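Local coordinates for uncharacterized protein (Vibrio parahaemolyticus, PDB 1ZBP), which is of unknown function, an alpha-beta protein of the ImpE family in which a run of helices precedes a largely antiparallel beta region, at residues A[98-101]-A[102-106]; A[134-138]-A[139-143]; A[227-231]-A[232-236]. One frame throughout, in Å; residues are numbered along the deposited sequence.

Overall arrangement
The three contacts come one after another along the chain and are all local: contact 1 is a turn of helix 98-113, contact 2 the beta hairpin of strands 135-137 and 140-147, and contact 3 the hairpin of strands 224-228 and 235-239. Contact 2 lies in the eight-stranded antiparallel sheet, whereas contact 3 forms a separate two-stranded one. Contacts 1 and 3 have centres about 20 Å apart and do not touch, but the second hairpin rests on helices 98-113 and 116-129, which also pack on each other. Contact 2 is about 29 Å from either, centre to centre. Contacts 1 and 2 flank the change from helical to beta chain; contact 3 returns to the helices.

Contact 1. Residues A[98-101]-A[102-106]; sequences EELT and KSLVS
Residues 98-101 and 102-106 meet as successive turns near the start of alpha helix 98-113, and the backbone bonds run from residue i+4 to residue i. Ser103 N reaches Glu99 O at 3.2 Å, Leu104 N reaches Leu100 O at 2.9 Å and Val105 N reaches Thr101 O at 3.2 Å. A weak, bent bond from Lys102 N also ends on Glu99 O, which thus meets two donors, one of them weakly. Asn97 OD1 accepts a hydrogen bond from Leu100 N and a weak one from Glu99 N.

Among the side chains, Glu99 and Lys102 lie alongside each other on the exposed flank and point the same way, touching through OE2 and CD at 4.1 Å. Their charged atoms stay apart: Glu99 OE2 and Lys102 NZ are separated by 5.7 Å, too far for a salt bridge. On the buried side, Leu100 packs on Ile126 of helix 116-129, and Ser103 touches Leu122 and Ile126 there. Leu100 has CG anti to the backbone N (chi1 -176°), beside its own carbonyl carbon, and from there its CD1 meets Leu104 CD2 at 3.7 Å.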
loop_
_atom_site.group_PDB
_atom_site.type_symbol
_atom_site.label_atom_id
_atom_site.label_comp_id
_atom_site.label_asym_id
_atom_site.label_seq_id
_atom_site.Cartn_x
_atom_site.Cartn_y
_atom_site.Cartn_z
ATOM N N GLU A 98 19.150 -6.807 11.012
ATOM C CA GLU A 98 19.518 -6.280 9.702
ATOM C C GLU A 98 19.779 -7.416 8.717
ATOM O O GLU A 98 20.081 -7.179 7.548
ATOM C CB GLU A 98 20.765 -5.384 9.808
ATOM C CG GLU A 98 22.012 -6.110 10.303
ATOM C CD GLU A 98 23.287 -5.292 10.124
ATOM O OE1 GLU A 98 23.658 -5.007 8.958
ATOM O OE2 GLU A 98 23.923 -4.943 11.148
ATOM N N GLU A 99 19.666 -8.650 9.198
ATOM C CA GLU A 99 19.879 -9.818 8.354
ATOM C C GLU A 99 18.555 -10.118 7.653
ATOM O O GLU A 99 18.520 -10.575 6.508
ATOM C CB GLU A 99 20.314 -11.011 9.214
ATOM C CG GLU A 99 21.013 -12.143 8.454
ATOM C CD GLU A 99 22.422 -11.780 7.995
ATOM O OE1 GLU A 99 23.224 -11.314 8.841
ATOM O OE2 GLU A 99 22.731 -11.970 6.795
ATOM N N LEU A 100 17.461 -9.845 8.354
ATOM C CA LEU A 100 16.124 -10.063 7.814
ATOM C C LEU A 100 15.876 -9.103 6.649
ATOM O O LEU A 100 15.219 -9.454 5.669
ATOM C CB LEU A 100 15.083 -9.842 8.914
ATOM C CG LEU A 100 13.614 -10.112 8.574
ATOM C CD1 LEU A 100 13.460 -11.477 7.912
ATOM C CD2 LEU A 100 12.797 -10.041 9.849
ATOM N N THR A 101 16.408 -7.891 6.764
ATOM C CA THR A 101 16.258 -6.896 5.718
ATOM C C THR A 101 16.865 -7.445 4.432
ATOM O O THR A 101 16.342 -7.218 3.334
ATOM C CB THR A 101 16.954 -5.583 6.106
ATOM O OG1 THR A 101 16.350 -5.071 7.298
ATOM C CG2 THR A 101 16.826 -4.553 4.996
ATOM N N LYS A 102 17.968 -8.175 4.570
ATOM C CA LYS A 102 18.620 -8.776 3.414
ATOM C C LYS A 102 17.680 -9.822 2.821
ATOM O O LYS A 102 17.458 -9.855 1.611
ATOM C CB LYS A 102 19.952 -9.429 3.816
ATOM C CG LYS A 102 21.193 -8.685 3.304
ATOM C CD LYS A 102 22.483 -9.494 3.520
ATOM C CE LYS A 102 22.462 -10.843 2.777
ATOM N NZ LYS A 102 22.452 -10.715 1.281
ATOM N N SER A 103 17.121 -10.671 3.676
ATOM C CA SER A 103 16.203 -11.700 3.213
ATOM C C SER A 103 15.025 -11.109 2.423
ATOM O O SER A 103 14.650 -11.644 1.378
ATOM C CB SER A 103 15.688 -12.520 4.402
ATOM O OG SER A 103 16.748 -13.198 5.055
ATOM N N LEU A 104 14.447 -10.008 2.907
ATOM C CA LEU A 104 13.312 -9.369 2.220
ATOM C C LEU A 104 13.662 -8.860 0.816
ATOM O O LEU A 104 12.881 -9.037 -0.127
ATOM C CB LEU A 104 12.747 -8.207 3.055
ATOM C CG LEU A 104 11.636 -8.498 4.076
ATOM C CD1 LEU A 104 10.414 -9.085 3.369
ATOM C CD2 LEU A 104 12.134 -9.459 5.132
ATOM N N VAL A 105 14.822 -8.217 0.683
ATOM C CA VAL A 105 15.260 -7.710 -0.611
ATOM C C VAL A 105 15.652 -8.871 -1.543
ATOM O O VAL A 105 15.333 -8.844 -2.729
ATOM C CB VAL A 105 16.453 -6.729 -0.460
ATOM C CG1 VAL A 105 16.058 -5.550 0.426
ATOM C CG2 VAL A 105 17.642 -7.442 0.128
ATOM N N SER A 106 16.319 -9.894 -1.003
ATOM C CA SER A 106 16.726 -11.057 -1.800
ATOM C C SER A 106 15.502 -11.828 -2.294
ATOM O O SER A 106 15.561 -12.494 -3.339
ATOM C CB SER A 106 17.630 -12.002 -0.988
ATOM O OG SER A 106 18.940 -11.470 -0.798
#

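Contact 2. Residues A[134-138]-A[139-143]; sequences GFLAN and DTSFS
Phe135 and Phe142 are joined by a reciprocal pair of backbone hydrogen bonds in the hairpin of strands 135-137 and 140-147. Phe135 N donates to Phe142 O at 2.9 Å, and Phe142 N returns a bond to Phe135 O, also at 2.9 Å. Nearer the turn, Ala137 N gives a short 2.7 Å bond to Thr140 O, approaching in the carbonyl plane. Thr140 N closes the type I' turn on Ala137 O at 3.1 Å, but comes from above that carbonyl plane, 74° out of it. Thr140 O also receives a CA-H...O contact from Leu136 CA at 3.2 Å. Leu136 forms the non-hydrogen-bonded pair with Ser141; its backbone bonds instead to Gln259 of strand 257-260, and Gly134 bonds to Ile261.

On the face carrying both side chains, Ala137 CB meets Phe142 CD2 at 3.8 Å. Ala137 O lies at the edge of that ring, in its plane. Phe142 CG stands anti to the carbonyl carbon (chi1 -68°), which carries the ring back along its strand toward Ala137. Asn138 and Asp139 occupy the turn, both with positive phi. The cross-strand grip is thus almost wholly backbone chemistry, with apolar side-chain contact added on one face.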
loop_
_atom_site.group_PDB
_atom_site.type_symbol
_atom_site.label_atom_id
_atom_site.label_comp_id
_atom_site.label_asym_id
_atom_site.label_seq_id
_atom_site.Cartn_x
_atom_site.Cartn_y
_atom_site.Cartn_z
ATOM N N GLY A 134 -0.368 -11.032 19.246
ATOM C CA GLY A 134 -1.820 -10.995 19.314
ATOM C C GLY A 134 -2.360 -9.576 19.272
ATOM O O GLY A 134 -1.781 -8.651 19.851
ATOM N N PHE A 135 -3.492 -9.406 18.600
ATOM C CA PHE A 135 -4.089 -8.091 18.462
ATOM C C PHE A 135 -5.573 -8.061 18.755
ATOM O O PHE A 135 -6.263 -9.083 18.754
ATOM C CB PHE A 135 -3.874 -7.566 17.041
ATOM C CG PHE A 135 -2.531 -6.937 16.828
ATOM C CD1 PHE A 135 -2.316 -5.612 17.182
ATOM C CD2 PHE A 135 -1.486 -7.659 16.279
ATOM C CE1 PHE A 135 -1.097 -5.022 17.011
ATOM C CE2 PHE A 135 -0.246 -7.069 16.102
ATOM C CZ PHE A 135 -0.053 -5.749 16.462
ATOM N N LEU A 136 -6.049 -6.856 19.015
ATOM C CA LEU A 136 -7.459 -6.607 19.247
ATOM C C LEU A 136 -7.870 -5.925 17.948
ATOM O O LEU A 136 -7.408 -4.824 17.653
ATOM C CB LEU A 136 -7.649 -5.660 20.428
ATOM C CG LEU A 136 -8.363 -6.259 21.634
ATOM C CD1 LEU A 136 -7.539 -7.381 22.214
ATOM C CD2 LEU A 136 -8.592 -5.170 22.667
ATOM N N ALA A 137 -8.704 -6.590 17.157
ATOM C CA ALA A 137 -9.134 -6.027 15.877
ATOM C C ALA A 137 -10.616 -5.708 15.899
ATOM O O ALA A 137 -11.454 -6.603 15.925
ATOM C CB ALA A 137 -8.812 -6.988 14.738
ATOM N N ASN A 138 -10.928 -4.416 15.872
ATOM C CA ASN A 138 -12.309 -3.948 15.934
ATOM C C ASN A 138 -12.871 -4.420 17.280
ATOM O O ASN A 138 -13.976 -4.969 17.349
ATOM C CB ASN A 138 -13.146 -4.531 14.779
ATOM C CG ASN A 138 -12.717 -4.007 13.401
ATOM O OD1 ASN A 138 -13.084 -4.581 12.367
ATOM N ND2 ASN A 138 -11.946 -2.914 13.382
ATOM N N ASP A 139 -12.085 -4.234 18.342
ATOM C CA ASP A 139 -12.495 -4.606 19.695
ATOM C C ASP A 139 -12.614 -6.129 19.918
ATOM O O ASP A 139 -13.086 -6.567 20.966
ATOM C CB ASP A 139 -13.835 -3.912 20.012
ATOM C CG ASP A 139 -14.115 -3.787 21.509
ATOM O OD1 ASP A 139 -15.249 -3.386 21.870
ATOM O OD2 ASP A 139 -13.212 -4.070 22.325
ATOM N N THR A 140 -12.197 -6.941 18.948
ATOM C CA THR A 140 -12.271 -8.405 19.111
ATOM C C THR A 140 -10.863 -8.977 19.275
ATOM O O THR A 140 -9.948 -8.567 18.573
ATOM C CB THR A 140 -12.954 -9.072 17.893
ATOM O OG1 THR A 140 -14.323 -8.642 17.804
ATOM C CG2 THR A 140 -12.917 -10.597 18.034
ATOM N N SER A 141 -10.689 -9.911 20.204
ATOM C CA SER A 141 -9.373 -10.482 20.439
ATOM C C SER A 141 -8.978 -11.612 19.474
ATOM O O SER A 141 -9.778 -12.488 19.158
ATOM C CB SER A 141 -9.270 -10.985 21.879
ATOM O OG SER A 141 -7.920 -11.345 22.205
ATOM N N PHE A 142 -7.733 -11.570 19.008
ATOM C CA PHE A 142 -7.171 -12.562 18.083
ATOM C C PHE A 142 -5.735 -12.853 18.557
ATOM O O PHE A 142 -4.988 -11.927 18.878
ATOM C CB PHE A 142 -7.147 -11.993 16.654
ATOM C CG PHE A 142 -8.517 -11.795 16.059
ATOM C CD1 PHE A 142 -9.239 -12.878 15.566
ATOM C CD2 PHE A 142 -9.106 -10.534 16.040
ATOM C CE1 PHE A 142 -10.539 -12.712 15.066
ATOM C CE2 PHE A 142 -10.399 -10.359 15.547
ATOM C CZ PHE A 142 -11.124 -11.454 15.057
ATOM N N SER A 143 -5.343 -14.124 18.587
ATOM C CA SER A 143 -4.004 -14.495 19.059
ATOM C C SER A 143 -2.873 -14.223 18.076
ATOM O O SER A 143 -1.701 -14.344 18.439
ATOM C CB SER A 143 -3.960 -15.972 19.423
ATOM O OG SER A 143 -4.054 -16.761 18.253
#

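Contact 3. Residues A[227-231]-A[232-236]; sequences KQIAD and KEVYL
Gln228 lies alongside the ring of Tyr235, the two side chains pointing the same way from a non-hydrogen-bonded pair in the hairpin of strands 224-228 and 235-239. Gln228 CB approaches Tyr235 CE1 to 3.4 Å, and the amide and ring planes are only 18° apart. With CG anti to the backbone N (chi1 174°) and the chain extended beyond it, the amide reaches the loop. There Gln228 NE2 donates to Lys232 O at 2.6 Å, with the acceptor close to the amide plane, so this bond fixes the rotation of the group. Tyr235 OH is close to NE2, but the angle is too poor for a hydrogen bond.

Backbone bonds run from Leu236 N to Lys227 O and, nearly straight at 171°, from Ile229 N to Val234 O just beyond the short, weakly bonded strands. Over the other side, Ile229 meets Val234 through CG1 to CG1 at 3.3 Å, while Ile229 CD1 touches Leu236 CG at 3.6 Å. Within the loop, Asp231 and Lys232 run side by side; bends at chi2 and chi4 fold the lysine back, and NZ forms a salt bridge with Asp231 OD1 at 2.8 Å.

Ile229 and Leu236 pack on Met111 and Val234 on Phe107 of helix 98-113, while Ile229, Ala230 and Lys232 touch Tyr116 of helix 116-129. Asp150 binds Tyr235 N, tying strand 235-239 to a neighbouring loop.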
loop_
_atom_site.group_PDB
_atom_site.type_symbol
_atom_site.label_atom_id
_atom_site.label_comp_id
_atom_site.label_asym_id
_atom_site.label_seq_id
_atom_site.Cartn_x
_atom_site.Cartn_y
_atom_site.Cartn_z
ATOM N N LYS A 227 -2.310 -15.406 -7.087
ATOM C CA LYS A 227 -1.534 -16.162 -8.057
ATOM C C LYS A 227 -0.421 -16.908 -7.335
ATOM O O LYS A 227 0.305 -16.329 -6.524
ATOM C CB LYS A 227 -0.924 -15.244 -9.126
ATOM C CG LYS A 227 -1.911 -14.651 -10.125
ATOM C CD LYS A 227 -1.188 -13.858 -11.218
ATOM C CE LYS A 227 -2.172 -13.208 -12.192
ATOM N NZ LYS A 227 -3.093 -14.205 -12.823
ATOM N N GLN A 228 -0.301 -18.199 -7.624
ATOM C CA GLN A 228 0.741 -19.014 -7.021
ATOM C C GLN A 228 2.003 -18.862 -7.871
ATOM O O GLN A 228 1.931 -18.839 -9.100
ATOM C CB GLN A 228 0.302 -20.477 -6.970
ATOM C CG GLN A 228 1.385 -21.429 -6.489
ATOM C CD GLN A 228 0.911 -22.873 -6.454
ATOM O OE1 GLN A 228 0.158 -23.316 -7.328
ATOM N NE2 GLN A 228 1.374 -23.620 -5.459
ATOM N N ILE A 229 3.151 -18.742 -7.211
ATOM C CA ILE A 229 4.426 -18.582 -7.900
ATOM C C ILE A 229 4.651 -19.698 -8.921
ATOM O O ILE A 229 4.280 -19.572 -10.094
ATOM C CB ILE A 229 5.602 -18.565 -6.888
ATOM C CG1 ILE A 229 5.357 -17.487 -5.833
ATOM C CG2 ILE A 229 6.920 -18.297 -7.606
ATOM C CD1 ILE A 229 5.017 -16.116 -6.403
ATOM N N ALA A 230 5.265 -20.787 -8.474
ATOM C CA ALA A 230 5.522 -21.925 -9.348
ATOM C C ALA A 230 4.712 -23.085 -8.809
ATOM O O ALA A 230 3.505 -23.187 -9.047
ATOM C CB ALA A 230 7.008 -22.277 -9.340
ATOM N N ASP A 231 5.393 -23.950 -8.069
ATOM C CA ASP A 231 4.771 -25.112 -7.460
ATOM C C ASP A 231 4.980 -25.074 -5.952
ATOM O O ASP A 231 4.650 -26.030 -5.245
ATOM C CB ASP A 231 5.362 -26.406 -8.041
ATOM C CG ASP A 231 6.863 -26.311 -8.286
ATOM O OD1 ASP A 231 7.564 -25.652 -7.488
ATOM O OD2 ASP A 231 7.345 -26.913 -9.268
ATOM N N LYS A 232 5.526 -23.962 -5.465
ATOM C CA LYS A 232 5.768 -23.806 -4.035
ATOM C C LYS A 232 4.515 -23.328 -3.323
ATOM O O LYS A 232 3.446 -23.218 -3.928
ATOM C CB LYS A 232 6.899 -22.803 -3.779
ATOM C CG LYS A 232 8.251 -23.214 -4.316
ATOM C CD LYS A 232 8.333 -23.045 -5.817
ATOM C CE LYS A 232 9.675 -23.540 -6.326
ATOM N NZ LYS A 232 9.880 -24.984 -5.980
ATOM N N GLU A 233 4.654 -23.051 -2.029
ATOM C CA GLU A 233 3.544 -22.549 -1.226
ATOM C C GLU A 233 3.630 -21.025 -1.078
ATOM O O GLU A 233 3.197 -20.462 -0.079
ATOM C CB GLU A 233 3.524 -23.226 0.156
ATOM C CG GLU A 233 4.869 -23.281 0.896
ATOM C CD GLU A 233 5.398 -21.917 1.329
ATOM O OE1 GLU A 233 4.708 -21.221 2.106
ATOM O OE2 GLU A 233 6.517 -21.552 0.904
ATOM N N VAL A 234 4.190 -20.365 -2.085
ATOM C CA VAL A 234 4.325 -18.912 -2.084
ATOM C C VAL A 234 3.206 -18.306 -2.936
ATOM O O VAL A 234 3.175 -18.480 -4.158
ATOM C CB VAL A 234 5.689 -18.480 -2.672
ATOM C CG1 VAL A 234 5.843 -16.975 -2.599
ATOM C CG2 VAL A 234 6.814 -19.169 -1.920
ATOM N N TYR A 235 2.285 -17.599 -2.286
ATOM C CA TYR A 235 1.161 -16.967 -2.975
ATOM C C TYR A 235 1.215 -15.440 -2.853
ATOM O O TYR A 235 1.238 -14.897 -1.749
ATOM C CB TYR A 235 -0.153 -17.485 -2.386
ATOM C CG TYR A 235 -0.333 -18.976 -2.523
ATOM C CD1 TYR A 235 -0.860 -19.532 -3.691
ATOM C CD2 TYR A 235 0.065 -19.845 -1.503
ATOM C CE1 TYR A 235 -0.980 -20.918 -3.839
ATOM C CE2 TYR A 235 -0.054 -21.228 -1.642
ATOM C CZ TYR A 235 -0.572 -21.759 -2.806
ATOM O OH TYR A 235 -0.685 -23.126 -2.946
ATOM N N LEU A 236 1.251 -14.747 -3.987
ATOM C CA LEU A 236 1.283 -13.288 -3.973
ATOM C C LEU A 236 -0.148 -12.803 -4.095
ATOM O O LEU A 236 -1.036 -13.588 -4.361
ATOM C CB LEU A 236 2.114 -12.744 -5.130
ATOM C CG LEU A 236 3.594 -13.102 -5.118
ATOM C CD1 LEU A 236 4.293 -12.296 -6.210
ATOM C CD2 LEU A 236 4.213 -12.800 -3.760
#